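Local coordinates for protein malate dehydrogenase (Porphyromonas gingivalis, PDB 3FI9) that probably catalyses the NAD-dependent, reversible oxidation of malate to oxaloacetate, at residues A[188-193]-A[199-204]; A[160-165]-A[171-176]; A[96-101]-A[318-323]. One frame throughout, in Å; residues are numbered along the deposited sequence.

From the N terminus, segment 96-101 on helix 94-115 of the NAD-binding half comes first, but its partner 318-323 is met only 217 residues later, so contact 3 closes a loop spanning most of the chain and ties the two halves together. Contacts 2 and 1 both fall within that loop and follow one another in series: 160-165 returns to 171-176, and then 188-193 to 199-204, each pair six residues apart at its closest ends. Both lie in the C-terminal alpha/beta half, with centres about 11 Å apart, and they touch: L200 packs on L162, and A193 packs against the backbone of 174-175. Contact 3 is remote, its centre about 37 Å from the centres of both.

Contact 1 (A[188-193]-A[199-204])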
# COMPACT_ATOMS: atom_id res chain seq x y z
N VAL A 188 28.25 5.33 7.12
CA VAL A 188 27.46 5.69 8.29
C VAL A 188 28.05 6.92 8.98
O VAL A 188 29.23 6.94 9.36
CB VAL A 188 27.40 4.49 9.29
CG1 VAL A 188 26.41 4.77 10.38
CG2 VAL A 188 27.04 3.16 8.56
N PHE A 189 27.27 7.98 9.06
CA PHE A 189 27.67 9.20 9.78
C PHE A 189 27.03 9.22 11.16
O PHE A 189 26.09 9.99 11.41
CB PHE A 189 27.29 10.47 8.99
CG PHE A 189 28.30 10.84 7.96
CD1 PHE A 189 28.75 9.87 7.03
CD2 PHE A 189 28.79 12.13 7.87
CE1 PHE A 189 29.71 10.20 6.04
CE2 PHE A 189 29.75 12.49 6.86
CZ PHE A 189 30.19 11.52 5.95
N ALA A 190 27.53 8.38 12.05
CA ALA A 190 26.92 8.28 13.41
C ALA A 190 26.93 9.61 14.19
O ALA A 190 26.12 9.85 15.10
CB ALA A 190 27.62 7.18 14.21
N SER A 191 27.87 10.49 13.87
CA SER A 191 27.84 11.77 14.53
C SER A 191 26.52 12.57 14.34
O SER A 191 26.27 13.49 15.09
CB SER A 191 29.02 12.64 14.05
OG SER A 191 28.76 13.10 12.75
N THR A 192 25.68 12.22 13.37
CA THR A 192 24.45 12.98 13.15
C THR A 192 23.32 12.56 14.09
O THR A 192 22.35 13.28 14.25
CB THR A 192 23.87 12.81 11.70
OG1 THR A 192 23.35 11.49 11.53
CG2 THR A 192 24.91 13.08 10.61
N ALA A 193 23.40 11.37 14.65
CA ALA A 193 22.24 10.75 15.29
C ALA A 193 22.15 10.91 16.81
O ALA A 193 23.15 11.00 17.50
CB ALA A 193 22.13 9.30 14.95
N PRO A 199 23.41 11.73 22.07
CA PRO A 199 24.16 11.51 20.84
C PRO A 199 24.59 10.07 20.71
O PRO A 199 25.03 9.47 21.67
CB PRO A 199 25.38 12.44 21.00
CG PRO A 199 24.84 13.57 21.86
CD PRO A 199 23.94 12.87 22.85
N LEU A 200 24.37 9.50 19.54
CA LEU A 200 24.78 8.14 19.28
C LEU A 200 26.28 7.93 19.56
O LEU A 200 26.70 6.86 20.04
CB LEU A 200 24.41 7.78 17.84
CG LEU A 200 24.86 6.39 17.37
CD1 LEU A 200 24.37 5.32 18.36
CD2 LEU A 200 24.35 6.08 15.94
N THR A 201 27.08 8.97 19.34
CA THR A 201 28.53 8.76 19.46
C THR A 201 28.95 8.72 20.93
O THR A 201 30.05 8.26 21.24
CB THR A 201 29.34 9.82 18.70
OG1 THR A 201 28.83 11.10 19.01
CG2 THR A 201 29.22 9.64 17.18
N ASP A 202 28.06 9.14 21.83
CA ASP A 202 28.27 8.95 23.27
C ASP A 202 27.92 7.55 23.72
O ASP A 202 28.22 7.17 24.85
CB ASP A 202 27.44 9.94 24.09
CG ASP A 202 27.93 11.38 23.97
OD1 ASP A 202 28.99 11.60 23.35
OD2 ASP A 202 27.25 12.28 24.49
N LEU A 203 27.23 6.78 22.88
CA LEU A 203 26.78 5.46 23.30
C LEU A 203 27.61 4.36 22.71
O LEU A 203 27.79 3.33 23.34
CB LEU A 203 25.29 5.23 22.99
CG LEU A 203 24.31 6.05 23.83
CD1 LEU A 203 22.91 6.08 23.16
CD2 LEU A 203 24.23 5.53 25.26
N ILE A 204 28.10 4.56 21.49
CA ILE A 204 28.91 3.53 20.81
C ILE A 204 30.20 3.23 21.58
O ILE A 204 30.95 4.15 21.92
CB ILE A 204 29.25 3.96 19.35
CG1 ILE A 204 28.00 3.85 18.46
CG2 ILE A 204 30.33 3.10 18.77
CD1 ILE A 204 28.15 4.56 17.10
O HOH W 1 25.93 11.15 17.57
O HOH W 2 27.88 13.04 17.86
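With L200 CG trans to the main-chain N (chi1 176°) and chi2 at 52°, CD2 falls against the methyls of A190 and A193, while in T201 it is CG2 that lies opposite the carbonyl carbon and reaches S191. L200 CD2 stands 3.9 Å from A190 CB, and I204 CD1, four residues on, reaches that same methyl at 3.9 Å. T201 CG2 rests on the backbone of the short 3-10 turn 190-192, 3.7 Å from S191 CA. The direct polar link is L200 N to A193 O, 2.8 Å and almost perfectly straight at hydrogen (179°), although the donor lies above the carbonyl plane. It lies just beyond the antiparallel strands 194-195 and 198-199, at the open end of that hairpin. A water donates to A190 O (2.8 Å) and A193 O and accepts from T201 N, joining both segments a second time. Behind the apolar cluster, W214 of helix 211-222 packs on L200 and I204. The chemistry implies a division of labour: A190 O, A193 O, L200 N and T201 N are paired directly or through water, with apolar groups packing beside them, and A193 O is gripped by both an amide and a water.

Contact 2 (A[160-165]-A[171-176]); sequences SELAKH and SLVTNT
L162 and A163 on one side and V173 on the other make the apolar part of this contact, with T176 joining at its edge. The two methyls of V173 divide the work. CG1, anti to the backbone N (chi1 -179°), meets the leucine, with V173 CG1 to L162 CD1 at 3.9 Å, and the two side chains cross at about a right angle. CG2 instead turns to the helix backbone, where V173 CG2 lies 3.8 Å from A163 N and 4.0 Å from A163 CB; the small A163 side chain is consistent with this close approach. The methyl of T176 slides past the leucine in the opposite sense, with L162 CD1 to T176 CG2 at 3.8 Å.

In the fold, helix 153-166 here lies against strand 173-174, the edge of a small antiparallel three-stranded sheet with 194-195 and 198-199, in the alpha/beta C-terminal part of the lactate/malate dehydrogenase fold. The same helix carries R157, predicted to bind substrate, whose side chain is about 9 Å from that of T176.

Two polar ties join helix 153-166 to segment 171-176: Q159 NE2 donates to V173 O, and T176 OG1 bonds to S155 O, which anchors the hydroxyl while its methyl faces L162.

Charged groups occupy another side of the helix. K164 NZ forms a salt bridge with E161 OE2 at 3.1 Å, approaching from above the carboxylate plane (38° out of it). E161 OE1 also forms a salt bridge with R220 of the same chain, and K164 NZ one with E52 of the second subunit. From the other segment, S171 OG bonds to G61 N of the second subunit.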
# COMPACT_ATOMS: atom_id res chain seq x y z
N SER A 160 15.74 1.89 12.49
CA SER A 160 15.03 0.74 13.03
C SER A 160 15.93 -0.18 13.89
O SER A 160 15.58 -0.56 15.01
CB SER A 160 14.43 -0.07 11.88
OG SER A 160 13.82 -1.25 12.36
N GLU A 161 17.09 -0.51 13.35
CA GLU A 161 18.01 -1.40 14.05
C GLU A 161 18.48 -0.79 15.37
O GLU A 161 18.53 -1.50 16.36
CB GLU A 161 19.19 -1.82 13.14
CG GLU A 161 18.80 -2.66 11.88
CD GLU A 161 18.21 -4.02 12.20
OE1 GLU A 161 18.61 -4.68 13.19
OE2 GLU A 161 17.33 -4.47 11.44
N LEU A 162 18.76 0.52 15.41
CA LEU A 162 19.06 1.23 16.67
C LEU A 162 17.90 1.22 17.67
O LEU A 162 18.10 0.97 18.88
CB LEU A 162 19.51 2.66 16.42
CG LEU A 162 20.98 2.79 15.94
CD1 LEU A 162 21.16 4.14 15.29
CD2 LEU A 162 21.96 2.62 17.13
N ALA A 163 16.68 1.47 17.18
CA ALA A 163 15.53 1.43 18.07
C ALA A 163 15.29 0.02 18.66
O ALA A 163 15.02 -0.11 19.85
CB ALA A 163 14.24 1.99 17.37
N LYS A 164 15.48 -1.01 17.85
CA LYS A 164 15.39 -2.39 18.34
C LYS A 164 16.44 -2.71 19.42
O LYS A 164 16.11 -3.34 20.44
CB LYS A 164 15.52 -3.38 17.18
CG LYS A 164 14.30 -3.37 16.22
CD LYS A 164 14.64 -3.91 14.83
CE LYS A 164 15.28 -5.29 14.88
NZ LYS A 164 15.43 -5.87 13.50
N HIS A 165 17.69 -2.33 19.16
CA HIS A 165 18.78 -2.52 20.13
C HIS A 165 18.45 -1.90 21.48
O HIS A 165 18.63 -2.53 22.53
CB HIS A 165 20.12 -1.93 19.63
CG HIS A 165 21.23 -2.08 20.62
ND1 HIS A 165 21.92 -3.26 20.79
CD2 HIS A 165 21.70 -1.23 21.57
CE1 HIS A 165 22.81 -3.11 21.75
NE2 HIS A 165 22.69 -1.89 22.25
N SER A 171 10.84 6.28 16.37
CA SER A 171 10.90 7.73 16.11
C SER A 171 11.79 8.45 17.10
O SER A 171 12.15 9.58 16.87
CB SER A 171 9.49 8.35 16.25
OG SER A 171 8.92 8.54 14.98
N LEU A 172 12.13 7.78 18.19
CA LEU A 172 12.98 8.41 19.22
C LEU A 172 14.46 8.37 18.85
O LEU A 172 15.29 8.99 19.50
CB LEU A 172 12.77 7.73 20.55
CG LEU A 172 11.29 7.64 20.98
CD1 LEU A 172 11.14 6.92 22.34
CD2 LEU A 172 10.72 9.03 21.04
N VAL A 173 14.79 7.63 17.80
CA VAL A 173 16.17 7.65 17.27
C VAL A 173 16.14 8.69 16.13
O VAL A 173 15.52 8.47 15.10
CB VAL A 173 16.60 6.26 16.75
CG1 VAL A 173 18.04 6.30 16.22
CG2 VAL A 173 16.50 5.22 17.84
N THR A 174 16.81 9.82 16.30
CA THR A 174 16.56 10.91 15.38
C THR A 174 17.78 11.12 14.51
O THR A 174 18.90 10.83 14.92
CB THR A 174 16.17 12.18 16.17
OG1 THR A 174 17.18 12.46 17.15
CG2 THR A 174 14.83 11.91 16.90
N ASN A 175 17.56 11.58 13.27
CA ASN A 175 18.67 12.00 12.40
C ASN A 175 19.72 10.92 12.12
O ASN A 175 20.94 11.21 12.09
CB ASN A 175 19.38 13.23 12.98
CG ASN A 175 19.93 14.15 11.89
OD1 ASN A 175 19.40 14.19 10.79
ND2 ASN A 175 21.01 14.87 12.19
N THR A 176 19.27 9.69 11.86
CA THR A 176 20.19 8.62 11.50
C THR A 176 20.50 8.83 10.02
O THR A 176 19.58 9.06 9.21
CB THR A 176 19.53 7.25 11.61
OG1 THR A 176 18.16 7.38 11.23
CG2 THR A 176 19.58 6.72 13.03

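Contact 3 (A[96-101]-A[318-323])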
# COMPACT_ATOMS: atom_id res chain seq x y z
N ASP A 96 26.80 -8.12 -17.05
CA ASP A 96 25.60 -8.16 -17.87
C ASP A 96 24.39 -7.43 -17.24
O ASP A 96 23.67 -6.69 -17.91
CB ASP A 96 25.27 -9.61 -18.27
CG ASP A 96 26.14 -10.10 -19.44
OD1 ASP A 96 25.58 -10.72 -20.38
OD2 ASP A 96 27.37 -9.85 -19.46
N LEU A 97 24.17 -7.64 -15.95
CA LEU A 97 23.14 -6.89 -15.22
C LEU A 97 23.45 -5.39 -15.21
O LEU A 97 22.56 -4.55 -15.33
CB LEU A 97 23.06 -7.36 -13.78
CG LEU A 97 22.15 -8.52 -13.38
CD1 LEU A 97 22.17 -8.55 -11.88
CD2 LEU A 97 20.73 -8.28 -13.88
N LEU A 98 24.73 -5.07 -15.03
CA LEU A 98 25.20 -3.70 -14.99
C LEU A 98 24.90 -3.00 -16.31
O LEU A 98 24.27 -1.94 -16.35
CB LEU A 98 26.70 -3.68 -14.74
CG LEU A 98 27.40 -2.32 -14.86
CD1 LEU A 98 26.78 -1.32 -13.90
CD2 LEU A 98 28.91 -2.50 -14.61
N LYS A 99 25.35 -3.62 -17.39
CA LYS A 99 25.10 -3.12 -18.74
C LYS A 99 23.61 -3.08 -19.06
O LYS A 99 23.12 -2.11 -19.65
CB LYS A 99 25.82 -4.03 -19.77
CG LYS A 99 25.81 -3.47 -21.19
CD LYS A 99 26.76 -4.26 -22.08
CE LYS A 99 26.93 -3.58 -23.43
NZ LYS A 99 25.63 -3.15 -24.02
N GLY A 100 22.90 -4.14 -18.69
CA GLY A 100 21.47 -4.21 -18.93
C GLY A 100 20.73 -3.07 -18.25
O GLY A 100 19.90 -2.40 -18.87
N ASN A 101 21.04 -2.82 -16.99
CA ASN A 101 20.36 -1.72 -16.29
C ASN A 101 20.83 -0.34 -16.75
O ASN A 101 20.04 0.63 -16.80
CB ASN A 101 20.53 -1.84 -14.77
CG ASN A 101 19.71 -2.93 -14.22
OD1 ASN A 101 18.48 -2.87 -14.25
ND2 ASN A 101 20.36 -3.98 -13.71
N ILE A 318 31.41 4.15 -18.54
CA ILE A 318 32.02 4.99 -19.59
C ILE A 318 32.71 4.06 -20.59
O ILE A 318 32.62 4.25 -21.80
CB ILE A 318 33.02 6.05 -18.97
CG1 ILE A 318 32.26 7.07 -18.12
CG2 ILE A 318 33.84 6.83 -20.05
CD1 ILE A 318 33.17 7.95 -17.21
N ALA A 319 33.38 3.02 -20.09
CA ALA A 319 34.17 2.13 -20.98
C ALA A 319 33.27 1.32 -21.92
O ALA A 319 33.69 0.91 -23.02
CB ALA A 319 35.06 1.20 -20.15
N MET A 320 32.04 1.10 -21.49
CA MET A 320 31.06 0.37 -22.28
C MET A 320 30.55 1.35 -23.35
O MET A 320 29.77 0.99 -24.21
CB MET A 320 29.88 -0.08 -21.41
CG MET A 320 30.10 -1.25 -20.39
SD MET A 320 28.67 -1.42 -19.21
CE MET A 320 29.31 -2.62 -18.05
N GLY A 321 30.97 2.60 -23.30
CA GLY A 321 30.46 3.62 -24.25
C GLY A 321 29.03 4.16 -24.01
O GLY A 321 28.44 4.82 -24.89
N ILE A 322 28.49 3.93 -22.81
CA ILE A 322 27.10 4.29 -22.53
C ILE A 322 27.05 5.69 -21.91
O ILE A 322 26.28 6.58 -22.31
CB ILE A 322 26.46 3.30 -21.54
CG1 ILE A 322 26.19 1.95 -22.21
CG2 ILE A 322 25.13 3.94 -20.96
CD1 ILE A 322 25.81 0.79 -21.23
N ILE A 323 27.92 5.88 -20.92
CA ILE A 323 28.14 7.19 -20.35
C ILE A 323 29.27 7.83 -21.19
O ILE A 323 30.30 7.19 -21.44
CB ILE A 323 28.55 7.02 -18.87
CG1 ILE A 323 27.42 6.37 -18.05
CG2 ILE A 323 28.98 8.34 -18.23
CD1 ILE A 323 27.76 6.22 -16.53
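The Schellman motif at the C-terminal end of the helix that starts at 297 brings M320 and I322 against helix 94-115, joining the C-terminal alpha/beta part of the fold to the Rossmann-type NAD-binding part. Its marker is G321, whose positive phi (76°) takes the chain out of helical geometry, with G321 N bonded to I318 O at 2.8 Å. The turn thus presents two hydrophobic side chains to one helix face.

M320 does most of the touching. Its chain is extended beyond CG: chi2 (169°) sets SD against K99 and chi3 (-172°) carries CE on to L98. M320 SD lies 3.9 Å from K99 CB. I322 contributes more loosely, with I322 CD1 4.3 Å from both K99 O and K99 CG. The ammonium end of K99 takes no part in the apolar contact; it pairs with E103 one turn on.

The helix also holds N101, a predicted NAD(+) ligand. L98 lies about 6 Å (side chain to side chain) from R94, a predicted substrate-binding residue, so the contact probably lies near the substrate pocket. The tightest pair is L98 CD2 with M320 CE, at 3.5 Å, closer than carbon atoms usually pack.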